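Local coordinates for protein induced by osmotic stress (PDB 5YWL), which probably acts as an NADP-dependent reductase of the extended short-chain dehydrogenase/reductase type, with cinnamyl-alcohol dehydrogenase activity, at residues 191-196 with 234-239; 263-268 with 294-299. The protein carries 1 engineered substitution. All blocks are in the same frame, centred on the assembly; numbering follows the deposited sequence.

Contact 1. Residues 191-196 with 234-239; sequences NPVYIF and TFIDVR
Phe-196 O is met twice by the opposing chain: Val-238 N gives it a hydrogen bond of 2.8 Å, arriving almost in line with the carbonyl, and Asp-237 CA adds a CA-H...O contact. Tyr-194 N to Thr-234 O, Ile-236 N to Tyr-194 O and Phe-196 N to Ile-236 O complete the parallel pairing, the last of these nearly straight at 169°. At the end of strand 234-237, Asp-237 is the N-cap of helix 238-250. Its OD1 takes Arg-239 N at 2.7 Å and Arg-239 NE at 2.8 Å from opposite faces of the carboxylate plane, while Arg-239 NH2 bonds OD2, so the side-on grip fixes the carboxylate's rotation; Ser-321 OG is a further partner of OD2. The two short strands, 194-196 and 234-237, belong to a beta-alpha-beta unit with helix 215-219, at the end of strand 186-192 of the large Rossmann sheet. Ile-195 runs alongside Ile-236, with CG1 4.0 Å from Ile-236 CG2; the other branch, Ile-195 CG2, is turned anti to the backbone N and reaches Val-238 CB at 3.6 Å. Ile-195 is an observed NADP(+)-binding residue, and Val-238 packs on Tyr-13, another. On the other face of the sheet the edge of the Phe-196 ring abuts the neighbouring phenylalanine, CD1 lying 3.4 Å from Phe-235 CB, with the ring planes inclined at 65°.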
# COMPACT_ATOMS: atom_id res chain seq x y z
N ASN A 191 -4.22 5.07 -3.81
CA ASN A 191 -4.13 4.12 -4.91
C ASN A 191 -2.70 4.06 -5.45
O ASN A 191 -2.32 4.71 -6.35
CB ASN A 191 -5.16 4.35 -6.04
CG ASN A 191 -6.61 4.25 -5.58
OD1 ASN A 191 -7.02 5.00 -4.80
ND2 ASN A 191 -7.33 3.28 -6.09
N PRO A 192 -1.88 3.29 -4.78
CA PRO A 192 -0.46 3.17 -5.14
C PRO A 192 -0.16 2.21 -6.27
O PRO A 192 -0.83 1.28 -6.49
CB PRO A 192 0.21 2.69 -3.86
CG PRO A 192 -0.87 2.11 -3.07
CD PRO A 192 -2.18 2.64 -3.52
N VAL A 193 0.96 2.48 -6.91
CA VAL A 193 1.63 1.63 -7.87
C VAL A 193 2.63 0.65 -7.20
O VAL A 193 2.42 0.32 -6.12
CB VAL A 193 2.25 2.46 -8.98
CG1 VAL A 193 1.20 3.24 -9.73
CG2 VAL A 193 3.41 3.32 -8.48
N TYR A 194 3.67 0.21 -7.87
CA TYR A 194 4.67 -0.64 -7.22
C TYR A 194 5.37 0.17 -6.12
O TYR A 194 5.92 1.17 -6.40
CB TYR A 194 5.73 -1.15 -8.19
CG TYR A 194 5.28 -2.05 -9.34
CD1 TYR A 194 4.52 -1.57 -10.38
CD2 TYR A 194 5.63 -3.41 -9.36
CE1 TYR A 194 4.10 -2.40 -11.39
CE2 TYR A 194 5.22 -4.25 -10.40
CZ TYR A 194 4.46 -3.74 -11.40
OH TYR A 194 4.04 -4.53 -12.39
N ILE A 195 5.34 -0.31 -4.92
CA ILE A 195 5.97 0.36 -3.82
C ILE A 195 7.42 -0.13 -3.51
O ILE A 195 7.66 -1.28 -3.33
CB ILE A 195 5.12 0.34 -2.54
CG1 ILE A 195 3.69 0.82 -2.77
CG2 ILE A 195 5.77 1.12 -1.45
CD1 ILE A 195 2.85 0.74 -1.56
N PHE A 196 8.33 0.82 -3.45
CA PHE A 196 9.73 0.65 -3.12
C PHE A 196 10.09 1.55 -1.93
O PHE A 196 9.44 2.49 -1.65
CB PHE A 196 10.64 1.10 -4.25
CG PHE A 196 10.63 0.24 -5.46
CD1 PHE A 196 9.91 0.59 -6.55
CD2 PHE A 196 11.50 -0.78 -5.58
CE1 PHE A 196 9.92 -0.13 -7.70
CE2 PHE A 196 11.56 -1.50 -6.74
CZ PHE A 196 10.72 -1.18 -7.80
N THR A 234 5.25 1.62 -13.08
CA THR A 234 5.53 2.80 -12.30
C THR A 234 5.83 2.49 -10.84
O THR A 234 5.31 1.61 -10.29
CB THR A 234 4.44 3.89 -12.36
OG1 THR A 234 3.21 3.42 -11.89
CG2 THR A 234 4.27 4.40 -13.67
N PHE A 235 6.67 3.29 -10.26
CA PHE A 235 7.01 3.15 -8.87
C PHE A 235 6.48 4.34 -8.07
O PHE A 235 6.28 5.36 -8.62
CB PHE A 235 8.54 2.92 -8.66
CG PHE A 235 9.28 4.09 -8.03
CD1 PHE A 235 9.67 5.14 -8.78
CD2 PHE A 235 9.42 4.17 -6.69
CE1 PHE A 235 10.27 6.24 -8.20
CE2 PHE A 235 10.00 5.24 -6.09
CZ PHE A 235 10.45 6.29 -6.86
N ILE A 236 6.41 4.15 -6.78
CA ILE A 236 6.28 5.13 -5.75
C ILE A 236 6.99 4.73 -4.47
O ILE A 236 6.97 3.63 -4.13
CB ILE A 236 4.76 5.39 -5.46
CG1 ILE A 236 4.56 6.61 -4.56
CG2 ILE A 236 4.12 4.21 -4.84
CD1 ILE A 236 4.97 7.93 -5.10
N ASP A 237 7.57 5.66 -3.77
CA ASP A 237 8.24 5.41 -2.50
C ASP A 237 7.26 5.21 -1.35
O ASP A 237 6.33 5.94 -1.21
CB ASP A 237 9.26 6.50 -2.14
CG ASP A 237 10.14 6.13 -0.95
OD1 ASP A 237 9.73 6.28 0.16
OD2 ASP A 237 11.22 5.71 -1.19
N VAL A 238 7.54 4.26 -0.51
CA VAL A 238 6.68 3.95 0.61
C VAL A 238 6.45 5.17 1.53
O VAL A 238 5.45 5.29 2.08
CB VAL A 238 7.12 2.74 1.42
CG1 VAL A 238 8.46 2.97 2.08
CG2 VAL A 238 6.10 2.41 2.46
N ARG A 239 7.44 6.00 1.65
CA ARG A 239 7.33 7.20 2.44
C ARG A 239 6.30 8.21 1.86
O ARG A 239 5.60 8.81 2.57
CB ARG A 239 8.73 7.80 2.74
CG ARG A 239 9.64 6.88 3.61
CD ARG A 239 11.12 7.15 3.46
NE ARG A 239 11.64 6.83 2.18
CZ ARG A 239 12.90 6.89 1.84
NH1 ARG A 239 13.81 7.25 2.70
NH2 ARG A 239 13.27 6.55 0.64

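Contact 2. Residues 263-268 with 294-299; sequences NTRFNG and DDFSAF
Arg-265 lies over two phenylalanine rings at once, its CB above a face of Phe-296 and its CD above a face of Phe-299. Both are CH-pi contacts displaced toward the ring rim, with CB 3.9 Å from the Phe-296 centroid and CD 4.0 Å from that of Phe-299. A bend at chi2 (-128°) carries the chain from the first ring to the second, where the guanidinium lies over Phe-299 CD2 with its plane 34° from the ring plane. The far end is anchored by a hydrogen bond from Arg-265 NH2 to Leu-135 O. An alanine here would keep CB over Phe-296 but would probably take away the cover that the arginine chain gives Phe-299 and leave Leu-135 O without this donor. Phe-296 and Phe-299 are presented by a type I beta turn from Phe-296 to Phe-299, overlapped at its start by an Asx turn in which Asp-295 OD1 accepts from Ser-297 N. Strand 265-267, which they face, runs into helix 268-278, with Asn-267 at the N-cap. Phe-296 pushes CZ to within 3.5 Å of Asn-267 N, and Asn-267 CB lies at the ring's edge. The Asn-267 amide plane stands 73° from that ring, and its ND2 comes 3.8 Å from Asp-294 CB.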
# COMPACT_ATOMS: atom_id res chain seq x y z
N ASN A 263 4.79 7.62 -9.39
CA ASN A 263 5.90 8.46 -9.81
C ASN A 263 6.46 8.09 -11.20
O ASN A 263 5.79 8.19 -12.12
CB ASN A 263 6.97 8.56 -8.75
CG ASN A 263 7.92 9.76 -8.93
OD1 ASN A 263 7.74 10.57 -9.78
ND2 ASN A 263 8.97 9.78 -8.14
N THR A 264 7.68 7.67 -11.30
CA THR A 264 8.34 7.39 -12.57
C THR A 264 8.33 5.91 -13.05
O THR A 264 8.20 5.02 -12.28
CB THR A 264 9.78 7.91 -12.58
OG1 THR A 264 10.46 7.37 -11.49
CG2 THR A 264 9.84 9.37 -12.50
N ARG A 265 8.50 5.70 -14.32
CA ARG A 265 8.59 4.40 -14.91
C ARG A 265 9.96 3.75 -14.70
O ARG A 265 10.95 4.41 -14.65
CB ARG A 265 8.25 4.42 -16.39
CG ARG A 265 6.82 4.68 -16.70
CD ARG A 265 6.26 3.66 -17.61
NE ARG A 265 4.91 4.00 -17.86
CZ ARG A 265 3.91 3.17 -17.79
NH1 ARG A 265 2.74 3.58 -18.02
NH2 ARG A 265 4.11 1.95 -17.54
N PHE A 266 9.97 2.45 -14.58
CA PHE A 266 11.17 1.69 -14.43
C PHE A 266 11.02 0.33 -15.09
O PHE A 266 9.96 -0.15 -15.28
CB PHE A 266 11.50 1.48 -12.96
CG PHE A 266 10.58 0.53 -12.28
CD1 PHE A 266 9.38 0.96 -11.78
CD2 PHE A 266 10.89 -0.80 -12.19
CE1 PHE A 266 8.50 0.11 -11.18
CE2 PHE A 266 10.02 -1.68 -11.59
CZ PHE A 266 8.83 -1.24 -11.08
N ASN A 267 12.14 -0.28 -15.37
CA ASN A 267 12.24 -1.67 -15.67
C ASN A 267 13.45 -2.31 -14.97
O ASN A 267 14.11 -1.66 -14.20
CB ASN A 267 12.15 -1.95 -17.15
CG ASN A 267 13.41 -1.59 -17.92
OD1 ASN A 267 14.47 -1.50 -17.39
ND2 ASN A 267 13.26 -1.46 -19.17
N GLY A 268 13.71 -3.58 -15.25
CA GLY A 268 14.77 -4.31 -14.63
C GLY A 268 16.13 -3.68 -14.87
O GLY A 268 16.92 -3.64 -14.02
N ASP A 294 16.98 1.48 -21.20
CA ASP A 294 15.61 1.77 -20.88
C ASP A 294 15.24 3.15 -21.41
O ASP A 294 15.92 4.10 -21.12
CB ASP A 294 15.38 1.67 -19.38
CG ASP A 294 16.40 2.40 -18.54
OD1 ASP A 294 17.51 2.56 -18.93
OD2 ASP A 294 16.10 2.72 -17.45
N ASP A 295 14.21 3.22 -22.22
CA ASP A 295 13.68 4.42 -22.77
C ASP A 295 12.18 4.45 -22.65
O ASP A 295 11.51 3.79 -23.35
CB ASP A 295 14.10 4.49 -24.23
CG ASP A 295 13.56 5.67 -24.95
OD1 ASP A 295 12.93 6.52 -24.38
OD2 ASP A 295 13.80 5.71 -26.11
N PHE A 296 11.71 5.28 -21.75
CA PHE A 296 10.32 5.45 -21.45
C PHE A 296 9.68 6.70 -22.08
O PHE A 296 8.57 7.04 -21.78
CB PHE A 296 10.09 5.38 -19.94
CG PHE A 296 10.60 4.15 -19.30
CD1 PHE A 296 10.12 2.93 -19.61
CD2 PHE A 296 11.59 4.22 -18.38
CE1 PHE A 296 10.63 1.80 -19.03
CE2 PHE A 296 12.08 3.09 -17.78
CZ PHE A 296 11.59 1.87 -18.10
N SER A 297 10.40 7.36 -22.96
CA SER A 297 10.01 8.62 -23.51
C SER A 297 8.70 8.61 -24.31
O SER A 297 8.09 9.58 -24.46
CB SER A 297 11.14 9.27 -24.31
OG SER A 297 11.43 8.59 -25.47
N ALA A 298 8.36 7.49 -24.87
CA ALA A 298 7.11 7.34 -25.58
C ALA A 298 5.87 7.23 -24.70
O ALA A 298 4.79 7.32 -25.19
CB ALA A 298 7.20 6.17 -26.51
N PHE A 299 6.07 6.94 -23.44
CA PHE A 299 4.98 6.71 -22.53
C PHE A 299 4.25 8.00 -22.17
O PHE A 299 4.85 8.93 -21.76
CB PHE A 299 5.45 6.01 -21.26
CG PHE A 299 5.73 4.56 -21.43
CD1 PHE A 299 6.91 4.12 -21.98
CD2 PHE A 299 4.82 3.62 -21.02
CE1 PHE A 299 7.15 2.77 -22.14
CE2 PHE A 299 5.06 2.32 -21.16
CZ PHE A 299 6.23 1.88 -21.72

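Overall arrangement
The two contacts follow one another along the chain, 191-196 with 234-239 closing before 263-268 with 294-299 begins, and their centres lie about 14 Å apart. Contact 1 is buried, its centre about 8 Å from that of the chain, whereas contact 2 sits at the surface, about 21 Å out. They meet directly: Asn-263 and Thr-264 probably exchange backbone hydrogen bonds with Phe-235, and Phe-196 and Phe-266 pack edge-to-face. The strand 234-237 thus lies between strand 194-196 and the chain entering strand 265-267. Phe-266 packs inward on Phe-196 and Phe-235, while the loop before helix 305-311 covers strand 265-267 from the other side; NADP(+)-binding Ile-195 lies on the opposite face of the short sheet.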